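Local coordinates for protein EpsJ (Vibrio vulnificus, PDB 2RET) that binds the pseudopilin EpsI and probably forms part of the pseudopilus of the type 2 secretion system, at residues 28-39 and 163-172; 48-56 and 63-71. All coordinates share one frame; numbering follows the deposited sequence.

In the fold
Contact 1 lies at the C-terminal end of helix 10-32, the long helix that pilin-like proteins pack against antiparallel sheet, and joins this end and the chain after it to the last strand and C-terminal tail. Contact 2, a hairpin of the six-stranded sheet, reaches the helix through F68 and R70 and is nested in sequence inside the loop that contact 1 closes. Their centres are about 12 Å apart. D31 OD1 forms a salt bridge with R70 NH1 at 2.9 Å, Q34 O is 2.8 Å from L71 N in a probable hydrogen bond, and the F32 and F68 rings meet. Contact 1 also reaches EpsI through R163, whereas Q34 and L71 both pack on H74 of a second EpsJ copy.

Contact 1 of 2, residues 28-39 and 163-172; sequences MDSDFRQIALRQ and RTYLTPEGNL
F32 at the C-terminal end of helix 10-32 packs on Y165 of the outer strand 159-166, a helix-on-sheet contact that continues where the chain after the helix runs beside the C-terminal tail. Helix and strand axes come within 9.4 Å at an angle of 33°. The CB of F32 stands over the centre of the Y165 ring, 3.5 Å from its centroid, as a CH-pi contact. Because F32 CG lies beside its backbone N (chi1 -73°), the phenyl ring is carried past the tyrosine: the planes are nearly parallel but barely overlap, and the F32 ring goes on to meet F68 and Y90.

Around the tyrosine rim the chemistry turns polar. D29 OD1 lies in the ring plane, 3.2 Å from Y165 CE1, and R33 CG touches CD1. In the modelled conformer, one of two, R163 NH1 meets the syn lone pair of D29 OD1 at 3.0 Å; R33 NE reaches this oxygen from above the carboxylate plane, also at 3.0 Å. Farther on, one water joins F32 O to L166 O and another joins R33 O to L166 O, so that water links the backbone at the helix end to that of the strand.

Along the tail, P168 CG lies against I35 O, and L37 CG meets L172 CD2 at 4.0 Å. G170 suits its backbone (phi 147°), where a CB would jam against the preceding carbonyl and L37 CD2. In that R163 conformer NH2 also bonds N23 of the EpsI chain, and D29, probably kept ionised by two arginines, probably offsets their closely placed like charges.

Contact 2 of 2, residues 48-56 and 63-71; sequences SKKLLHWAD and NKGIMFARL
L51 O lies against F68 CB near one end of an antiparallel beta hairpin, strands 49-56 and 64-74, within the larger sheet of the domain. L51 has helix-like backbone angles and interrupts the first strand; two waters bridge its carbonyl oxygen and A69 N, sharing the one N-H of A69. L52 CD2 then touches F68 CB at 3.9 Å, side chains alongside and pointing the same way, on the face that packs against strand 122-130 and the helix.

H53 and M67 form a hydrogen-bonded pair. H53 N gives to M67 O at 2.8 Å, in the carbonyl plane and nearly straight (168°), and M67 N returns a bond to H53 O. On the face bearing these two side chains, selenomethionine M67 bends at chi3 and lays its CE over the imidazole, 3.5 Å from the centroid; K50 CB covers the opposite ring face. NE2 of H53 is held by T40 OG1, so the ring is clasped on both faces and tethered at its tip.

W54, its CG anti to the backbone N (chi1 173°), swings its indole across the partner strand. I66 CB meets the indole edge, at CE3, and F129 joins it edge-to-face. The aliphatic part of K64 crosses one face at about a right angle, with CD 3.9 Å from the six-membered ring centroid. A55, whose methyl is on the H53 face, and G65 are a second hydrogen-bonded pair, joined by two bonds; G65 N to A55 O measures 2.9 Å. A lysine suits position 64 because its methylenes can lie on tryptophan while its ammonium reaches the exposed D56: NZ meets OD1 at 2.9 Å, from 45° above the carboxylate plane.

Contact 1 of 2, residues 28-39 and 163-172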
loop_
_atom_site.group_PDB
_atom_site.type_symbol
_atom_site.label_atom_id
_atom_site.label_comp_id
_atom_site.label_asym_id
_atom_site.label_seq_id
_atom_site.Cartn_x
_atom_site.Cartn_y
_atom_site.Cartn_z
HETATM N N MSE B 28 -10.028 -14.855 -17.999
HETATM C CA MSE B 28 -8.579 -14.829 -18.249
HETATM C C MSE B 28 -7.924 -13.529 -17.869
HETATM O O MSE B 28 -6.788 -13.525 -17.412
HETATM C CB MSE B 28 -8.293 -15.076 -19.713
HETATM C CG MSE B 28 -8.802 -16.406 -20.179
HETATM SE SE MSE B 28 -8.463 -16.680 -22.084
HETATM C CE MSE B 28 -6.568 -16.207 -22.199
ATOM N N ASP B 29 -8.641 -12.429 -18.052
ATOM C CA ASP B 29 -8.176 -11.117 -17.604
ATOM C C ASP B 29 -8.049 -11.143 -16.103
ATOM O O ASP B 29 -7.059 -10.647 -15.547
ATOM C CB ASP B 29 -9.143 -9.983 -18.003
ATOM C CG ASP B 29 -8.680 -9.182 -19.224
ATOM O OD1 ASP B 29 -7.496 -9.151 -19.530
ATOM O OD2 ASP B 29 -9.503 -8.480 -19.852
ATOM N N SER B 30 -9.045 -11.721 -15.444
ATOM C CA SER B 30 -9.050 -11.747 -13.984
ATOM C C SER B 30 -7.837 -12.514 -13.455
ATOM O O SER B 30 -7.261 -12.111 -12.448
ATOM C CB SER B 30 -10.361 -12.322 -13.415
ATOM O OG SER B 30 -10.460 -13.761 -13.550
ATOM N N ASP B 31 -7.463 -13.596 -14.139
ATOM C CA ASP B 31 -6.406 -14.502 -13.679
ATOM C C ASP B 31 -5.007 -14.004 -14.051
ATOM O O ASP B 31 -4.147 -13.859 -13.203
ATOM C CB ASP B 31 -6.587 -15.917 -14.250
ATOM C CG ASP B 31 -7.723 -16.687 -13.616
ATOM O OD1 ASP B 31 -8.099 -16.435 -12.447
ATOM O OD2 ASP B 31 -8.246 -17.604 -14.302
ATOM N N PHE B 32 -4.792 -13.771 -15.330
ATOM C CA PHE B 32 -3.487 -13.431 -15.825
ATOM C C PHE B 32 -3.017 -12.022 -15.443
ATOM O O PHE B 32 -1.796 -11.753 -15.433
ATOM C CB PHE B 32 -3.421 -13.641 -17.327
ATOM C CG PHE B 32 -3.389 -15.069 -17.728
ATOM C CD1 PHE B 32 -2.214 -15.776 -17.683
ATOM C CD2 PHE B 32 -4.529 -15.698 -18.201
ATOM C CE1 PHE B 32 -2.176 -17.106 -18.062
ATOM C CE2 PHE B 32 -4.505 -17.039 -18.544
ATOM C CZ PHE B 32 -3.318 -17.745 -18.481
ATOM N N ARG B 33 -3.948 -11.123 -15.143
ATOM C CA ARG B 33 -3.562 -9.820 -14.632
ATOM C C ARG B 33 -3.235 -9.824 -13.116
ATOM O O ARG B 33 -2.692 -8.840 -12.609
ATOM C CB ARG B 33 -4.630 -8.769 -14.934
ATOM C CG ARG B 33 -4.780 -8.409 -16.393
ATOM C CD ARG B 33 -5.950 -7.486 -16.487
ATOM N NE ARG B 33 -6.364 -7.035 -17.811
ATOM C CZ ARG B 33 -5.920 -5.937 -18.425
ATOM N NH1 ARG B 33 -4.996 -5.160 -17.889
ATOM N NH2 ARG B 33 -6.434 -5.606 -19.600
ATOM N N GLN B 34 -3.581 -10.898 -12.416
ATOM C CA GLN B 34 -3.401 -10.989 -10.978
ATOM C C GLN B 34 -2.460 -12.137 -10.579
ATOM O O GLN B 34 -2.581 -12.714 -9.489
ATOM C CB GLN B 34 -4.773 -11.102 -10.290
ATOM C CG GLN B 34 -5.658 -9.874 -10.607
ATOM C CD GLN B 34 -6.543 -9.504 -9.490
ATOM O OE1 GLN B 34 -6.274 -8.560 -8.720
ATOM N NE2 GLN B 34 -7.621 -10.240 -9.363
ATOM N N ILE B 35 -1.494 -12.407 -11.442
ATOM C CA ILE B 35 -0.465 -13.426 -11.185
ATOM C C ILE B 35 0.379 -13.016 -9.972
ATOM O O ILE B 35 0.803 -11.865 -9.871
ATOM C CB ILE B 35 0.469 -13.651 -12.422
ATOM C CG1 ILE B 35 -0.346 -14.216 -13.590
ATOM C CG2 ILE B 35 1.640 -14.620 -12.083
ATOM C CD1 ILE B 35 0.521 -14.660 -14.824
ATOM N N ALA B 36 0.631 -13.971 -9.076
ATOM C CA ALA B 36 1.325 -13.687 -7.832
ATOM C C ALA B 36 2.746 -14.293 -7.813
ATOM O O ALA B 36 2.995 -15.384 -8.330
ATOM C CB ALA B 36 0.483 -14.158 -6.632
ATOM N N LEU B 37 3.664 -13.531 -7.230
ATOM C CA LEU B 37 5.035 -13.923 -6.962
ATOM C C LEU B 37 5.040 -14.892 -5.783
ATOM O O LEU B 37 5.399 -14.551 -4.665
ATOM C CB LEU B 37 5.884 -12.663 -6.694
ATOM C CG LEU B 37 7.410 -12.782 -6.817
ATOM C CD1 LEU B 37 7.796 -13.276 -8.189
ATOM C CD2 LEU B 37 8.064 -11.411 -6.492
ATOM N N ARG B 38 4.623 -16.122 -6.064
ATOM C CA ARG B 38 4.418 -17.160 -5.050
ATOM C C ARG B 38 4.650 -18.499 -5.739
ATOM O O ARG B 38 3.953 -18.842 -6.688
ATOM C CB ARG B 38 3.000 -17.035 -4.441
ATOM C CG ARG B 38 2.404 -18.262 -3.711
ATOM C CD ARG B 38 3.264 -18.757 -2.564
ATOM N NE ARG B 38 2.511 -19.244 -1.392
ATOM C CZ ARG B 38 2.280 -20.522 -1.077
ATOM N NH1 ARG B 38 2.703 -21.512 -1.853
ATOM N NH2 ARG B 38 1.608 -20.817 0.036
ATOM N N GLN B 39 5.666 -19.223 -5.293
ATOM C CA GLN B 39 5.986 -20.532 -5.866
ATOM C C GLN B 39 4.956 -21.588 -5.448
ATOM O O GLN B 39 4.448 -21.563 -4.321
ATOM C CB GLN B 39 7.371 -20.983 -5.430
ATOM C CG GLN B 39 8.488 -20.295 -6.172
ATOM C CD GLN B 39 9.843 -20.612 -5.586
ATOM O OE1 GLN B 39 9.942 -21.011 -4.442
ATOM N NE2 GLN B 39 10.892 -20.427 -6.368
ATOM N N ARG B 163 -3.744 -12.476 -26.029
ATOM C CA ARG B 163 -3.730 -11.405 -25.022
ATOM C C ARG B 163 -2.381 -11.339 -24.276
ATOM O O ARG B 163 -1.849 -12.336 -23.859
ATOM C CB ARG B 163 -4.899 -11.536 -24.029
ATOM C CG ARG B 163 -6.261 -11.058 -24.579
ATOM C CD ARG B 163 -6.398 -9.518 -24.681
ATOM N NE ARG B 163 -6.439 -8.930 -23.340
ATOM C CZ ARG B 163 -5.451 -8.273 -22.739
ATOM N NH1 ARG B 163 -5.647 -7.859 -21.491
ATOM N NH2 ARG B 163 -4.299 -8.019 -23.346
ATOM N N THR B 164 -1.847 -10.133 -24.140
ATOM C CA THR B 164 -0.619 -9.827 -23.442
ATOM C C THR B 164 -0.910 -9.196 -22.098
ATOM O O THR B 164 -1.632 -8.212 -22.032
ATOM C CB THR B 164 0.205 -8.778 -24.248
ATOM O OG1 THR B 164 0.510 -9.323 -25.542
ATOM C CG2 THR B 164 1.509 -8.426 -23.511
ATOM N N TYR B 165 -0.282 -9.709 -21.052
ATOM C CA TYR B 165 -0.534 -9.280 -19.689
ATOM C C TYR B 165 0.782 -8.978 -18.995
ATOM O O TYR B 165 1.757 -9.716 -19.187
ATOM C CB TYR B 165 -1.216 -10.407 -18.912
ATOM C CG TYR B 165 -2.465 -10.970 -19.514
ATOM C CD1 TYR B 165 -3.700 -10.361 -19.288
ATOM C CD2 TYR B 165 -2.432 -12.141 -20.261
ATOM C CE1 TYR B 165 -4.858 -10.872 -19.832
ATOM C CE2 TYR B 165 -3.572 -12.669 -20.807
ATOM C CZ TYR B 165 -4.793 -12.045 -20.567
ATOM O OH TYR B 165 -5.945 -12.573 -21.075
ATOM N N LEU B 166 0.825 -7.895 -18.211
ATOM C CA LEU B 166 2.034 -7.551 -17.449
ATOM C C LEU B 166 1.962 -8.150 -16.064
ATOM O O LEU B 166 0.895 -8.322 -15.544
ATOM C CB LEU B 166 2.232 -6.047 -17.343
ATOM C CG LEU B 166 2.310 -5.251 -18.652
ATOM C CD1 LEU B 166 2.840 -3.843 -18.345
ATOM C CD2 LEU B 166 3.139 -5.916 -19.707
ATOM N N THR B 167 3.104 -8.527 -15.500
ATOM C CA THR B 167 3.162 -9.147 -14.190
ATOM C C THR B 167 3.648 -8.157 -13.179
ATOM O O THR B 167 4.178 -7.099 -13.536
ATOM C CB THR B 167 4.143 -10.336 -14.143
ATOM O OG1 THR B 167 5.453 -9.879 -14.499
ATOM C CG2 THR B 167 3.662 -11.495 -15.031
ATOM N N PRO B 168 3.452 -8.471 -11.890
ATOM C CA PRO B 168 4.041 -7.585 -10.864
ATOM C C PRO B 168 5.569 -7.702 -10.759
ATOM O O PRO B 168 6.145 -8.783 -10.971
ATOM C CB PRO B 168 3.366 -8.031 -9.577
ATOM C CG PRO B 168 3.004 -9.476 -9.816
ATOM C CD PRO B 168 2.647 -9.558 -11.297
ATOM N N GLU B 169 6.204 -6.577 -10.427
ATOM C CA GLU B 169 7.655 -6.539 -10.251
ATOM C C GLU B 169 8.012 -7.118 -8.895
ATOM O O GLU B 169 7.239 -6.994 -7.932
ATOM C CB GLU B 169 8.207 -5.118 -10.423
ATOM C CG GLU B 169 7.874 -4.534 -11.804
ATOM C CD GLU B 169 8.884 -3.484 -12.271
ATOM O OE1 GLU B 169 10.060 -3.866 -12.509
ATOM O OE2 GLU B 169 8.501 -2.288 -12.402
ATOM N N GLY B 170 9.171 -7.773 -8.841
ATOM C CA GLY B 170 9.709 -8.331 -7.598
ATOM C C GLY B 170 10.495 -9.615 -7.791
ATOM O O GLY B 170 10.232 -10.397 -8.711
ATOM N N ASN B 171 11.453 -9.820 -6.894
ATOM C CA ASN B 171 12.344 -10.966 -6.896
ATOM C C ASN B 171 12.163 -11.762 -5.624
ATOM O O ASN B 171 12.002 -11.188 -4.543
ATOM C CB ASN B 171 13.814 -10.530 -6.892
ATOM C CG ASN B 171 14.168 -9.605 -8.029
ATOM O OD1 ASN B 171 14.832 -8.592 -7.821
ATOM N ND2 ASN B 171 13.772 -9.961 -9.231
ATOM N N LEU B 172 12.237 -13.081 -5.752
ATOM C CA LEU B 172 12.368 -13.959 -4.597
ATOM C C LEU B 172 13.857 -14.217 -4.313
ATOM O O LEU B 172 14.695 -14.123 -5.223
ATOM C CB LEU B 172 11.628 -15.272 -4.848
ATOM C CG LEU B 172 10.114 -15.118 -4.990
ATOM C CD1 LEU B 172 9.426 -16.483 -5.120
ATOM C CD2 LEU B 172 9.542 -14.313 -3.808
HETATM O O HOH W 1 0.006 -10.635 -14.002
HETATM O O HOH W 2 -1.423 -6.797 -14.375
#

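Contact 2 of 2, residues 48-56 and 63-71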
loop_
_atom_site.group_PDB
_atom_site.type_symbol
_atom_site.label_atom_id
_atom_site.label_comp_id
_atom_site.label_asym_id
_atom_site.label_seq_id
_atom_site.Cartn_x
_atom_site.Cartn_y
_atom_site.Cartn_z
ATOM N N SER B 48 9.946 -29.854 -5.425
ATOM C CA SER B 48 10.306 -28.916 -6.480
ATOM C C SER B 48 9.150 -27.955 -6.788
ATOM O O SER B 48 8.087 -28.368 -7.268
ATOM C CB SER B 48 10.726 -29.666 -7.746
ATOM O OG SER B 48 9.629 -29.887 -8.609
ATOM N N LYS B 49 9.377 -26.668 -6.524
ATOM C CA LYS B 49 8.358 -25.640 -6.698
ATOM C C LYS B 49 8.697 -24.830 -7.933
ATOM O O LYS B 49 9.849 -24.808 -8.351
ATOM C CB LYS B 49 8.305 -24.711 -5.478
ATOM C CG LYS B 49 8.498 -25.400 -4.139
ATOM C CD LYS B 49 8.231 -24.468 -2.954
ATOM C CE LYS B 49 6.731 -24.247 -2.719
ATOM N NZ LYS B 49 6.429 -24.046 -1.255
ATOM N N LYS B 50 7.693 -24.176 -8.509
ATOM C CA LYS B 50 7.885 -23.212 -9.601
ATOM C C LYS B 50 6.960 -22.007 -9.425
ATOM O O LYS B 50 5.877 -22.105 -8.858
ATOM C CB LYS B 50 7.608 -23.837 -10.977
ATOM C CG LYS B 50 8.574 -24.910 -11.463
ATOM C CD LYS B 50 8.174 -25.385 -12.862
ATOM C CE LYS B 50 8.901 -26.649 -13.285
ATOM N NZ LYS B 50 8.575 -27.886 -12.474
ATOM N N LEU B 51 7.415 -20.871 -9.941
ATOM C CA LEU B 51 6.579 -19.686 -10.122
ATOM C C LEU B 51 5.475 -19.892 -11.207
ATOM O O LEU B 51 4.308 -19.641 -10.946
ATOM C CB LEU B 51 7.455 -18.482 -10.452
ATOM C CG LEU B 51 7.948 -17.702 -9.243
ATOM C CD1 LEU B 51 8.906 -16.607 -9.728
ATOM C CD2 LEU B 51 6.772 -17.122 -8.400
ATOM N N LEU B 52 5.872 -20.337 -12.399
ATOM C CA LEU B 52 4.957 -20.624 -13.531
ATOM C C LEU B 52 5.227 -22.041 -14.038
ATOM O O LEU B 52 6.363 -22.388 -14.322
ATOM C CB LEU B 52 5.132 -19.673 -14.728
ATOM C CG LEU B 52 4.753 -18.180 -14.657
ATOM C CD1 LEU B 52 5.586 -17.374 -15.675
ATOM C CD2 LEU B 52 3.283 -17.947 -14.894
ATOM N N HIS B 53 4.169 -22.838 -14.139
ATOM C CA HIS B 53 4.259 -24.190 -14.632
ATOM C C HIS B 53 3.672 -24.154 -16.043
ATOM O O HIS B 53 2.604 -23.628 -16.261
ATOM C CB HIS B 53 3.468 -25.177 -13.742
ATOM C CG HIS B 53 3.798 -25.090 -12.284
ATOM N ND1 HIS B 53 4.636 -25.988 -11.647
ATOM C CD2 HIS B 53 3.400 -24.209 -11.339
ATOM C CE1 HIS B 53 4.725 -25.662 -10.373
ATOM N NE2 HIS B 53 3.982 -24.587 -10.162
ATOM N N TRP B 54 4.407 -24.725 -16.975
ATOM C CA TRP B 54 4.117 -24.613 -18.401
ATOM C C TRP B 54 4.723 -25.828 -19.108
ATOM O O TRP B 54 5.933 -25.924 -19.258
ATOM C CB TRP B 54 4.678 -23.318 -18.996
ATOM C CG TRP B 54 4.557 -23.238 -20.515
ATOM C CD1 TRP B 54 5.594 -23.167 -21.428
ATOM C CD2 TRP B 54 3.357 -23.200 -21.284
ATOM N NE1 TRP B 54 5.096 -23.096 -22.709
ATOM C CE2 TRP B 54 3.729 -23.115 -22.647
ATOM C CE3 TRP B 54 2.004 -23.249 -20.962
ATOM C CZ2 TRP B 54 2.801 -23.089 -23.664
ATOM C CZ3 TRP B 54 1.082 -23.196 -21.964
ATOM C CH2 TRP B 54 1.475 -23.113 -23.307
ATOM N N ALA B 55 3.877 -26.773 -19.494
ATOM C CA ALA B 55 4.384 -28.026 -20.097
ATOM C C ALA B 55 3.300 -28.725 -20.851
ATOM O O ALA B 55 2.122 -28.534 -20.574
ATOM C CB ALA B 55 4.969 -28.964 -19.028
ATOM N N ASP B 56 3.710 -29.528 -21.827
ATOM C CA ASP B 56 2.812 -30.452 -22.503
ATOM C C ASP B 56 2.167 -31.347 -21.457
ATOM O O ASP B 56 2.838 -31.814 -20.535
ATOM C CB ASP B 56 3.571 -31.298 -23.515
ATOM C CG ASP B 56 3.799 -30.581 -24.840
ATOM O OD1 ASP B 56 3.042 -29.671 -25.238
ATOM O OD2 ASP B 56 4.762 -30.927 -25.509
ATOM N N ASN B 63 -3.007 -30.864 -24.903
ATOM C CA ASN B 63 -1.730 -30.301 -25.335
ATOM C C ASN B 63 -1.065 -29.537 -24.201
ATOM O O ASN B 63 -0.740 -30.131 -23.174
ATOM C CB ASN B 63 -1.833 -29.533 -26.675
ATOM C CG ASN B 63 -3.046 -28.589 -26.747
ATOM O OD1 ASN B 63 -4.159 -29.031 -27.109
ATOM N ND2 ASN B 63 -2.830 -27.268 -26.445
ATOM N N LYS B 64 -0.841 -28.242 -24.362
ATOM C CA LYS B 64 -0.138 -27.484 -23.333
ATOM C C LYS B 64 -1.031 -27.199 -22.179
ATOM O O LYS B 64 -2.244 -27.084 -22.353
ATOM C CB LYS B 64 0.396 -26.177 -23.886
ATOM C CG LYS B 64 1.662 -26.379 -24.650
ATOM C CD LYS B 64 2.810 -26.749 -23.715
ATOM C CE LYS B 64 4.129 -26.603 -24.432
ATOM N NZ LYS B 64 3.996 -26.969 -25.850
ATOM N N GLY B 65 -0.426 -27.127 -21.002
ATOM C CA GLY B 65 -1.086 -26.542 -19.833
ATOM C C GLY B 65 -0.239 -25.566 -19.054
ATOM O O GLY B 65 0.969 -25.636 -19.095
ATOM N N ILE B 66 -0.904 -24.668 -18.315
ATOM C CA ILE B 66 -0.237 -23.626 -17.503
ATOM C C ILE B 66 -0.845 -23.638 -16.098
ATOM O O ILE B 66 -2.022 -23.960 -15.907
ATOM C CB ILE B 66 -0.274 -22.191 -18.194
ATOM C CG1 ILE B 66 0.699 -21.213 -17.543
ATOM C CG2 ILE B 66 -1.656 -21.595 -18.230
ATOM C CD1 ILE B 66 0.985 -19.968 -18.378
HETATM N N MSE B 67 -0.009 -23.341 -15.101
HETATM C CA MSE B 67 -0.460 -23.247 -13.732
HETATM C C MSE B 67 0.356 -22.217 -13.014
HETATM O O MSE B 67 1.576 -22.172 -13.172
HETATM C CB MSE B 67 -0.379 -24.599 -13.002
HETATM C CG MSE B 67 -1.130 -24.586 -11.636
HETATM SE SE MSE B 67 -1.000 -26.266 -10.635
HETATM C CE MSE B 67 0.926 -26.348 -10.215
ATOM N N PHE B 68 -0.332 -21.436 -12.179
ATOM C CA PHE B 68 0.278 -20.354 -11.414
ATOM C C PHE B 68 -0.560 -19.930 -10.182
ATOM O O PHE B 68 -1.762 -20.206 -10.085
ATOM C CB PHE B 68 0.572 -19.144 -12.339
ATOM C CG PHE B 68 -0.635 -18.632 -13.111
ATOM C CD1 PHE B 68 -0.883 -19.062 -14.418
ATOM C CD2 PHE B 68 -1.501 -17.693 -12.551
ATOM C CE1 PHE B 68 -1.976 -18.586 -15.137
ATOM C CE2 PHE B 68 -2.590 -17.205 -13.256
ATOM C CZ PHE B 68 -2.842 -17.641 -14.536
ATOM N N ALA B 69 0.097 -19.255 -9.237
ATOM C CA ALA B 69 -0.585 -18.627 -8.080
ATOM C C ALA B 69 -1.178 -17.305 -8.518
ATOM O O ALA B 69 -0.635 -16.641 -9.363
ATOM C CB ALA B 69 0.410 -18.441 -6.926
ATOM N N ARG B 70 -2.334 -16.921 -7.989
ATOM C CA ARG B 70 -2.852 -15.611 -8.276
ATOM C C ARG B 70 -3.407 -14.939 -7.012
ATOM O O ARG B 70 -3.810 -15.646 -6.067
ATOM C CB ARG B 70 -3.899 -15.673 -9.416
ATOM C CG ARG B 70 -5.166 -16.466 -9.136
ATOM C CD ARG B 70 -6.331 -15.937 -9.939
ATOM N NE ARG B 70 -6.819 -14.711 -9.382
ATOM C CZ ARG B 70 -8.033 -14.173 -9.561
ATOM N NH1 ARG B 70 -8.959 -14.697 -10.354
ATOM N NH2 ARG B 70 -8.303 -13.043 -8.952
ATOM N N LEU B 71 -3.398 -13.595 -6.997
ATOM C CA LEU B 71 -4.143 -12.827 -5.999
ATOM C C LEU B 71 -5.632 -13.138 -6.154
ATOM O O LEU B 71 -6.230 -12.824 -7.171
ATOM C CB LEU B 71 -3.882 -11.292 -6.099
ATOM C CG LEU B 71 -4.664 -10.414 -5.079
ATOM C CD1 LEU B 71 -4.497 -10.837 -3.589
ATOM C CD2 LEU B 71 -4.339 -8.899 -5.227
HETATM O O HOH W 3 3.034 -20.382 -8.856
HETATM O O HOH W 4 2.787 -17.643 -9.987
#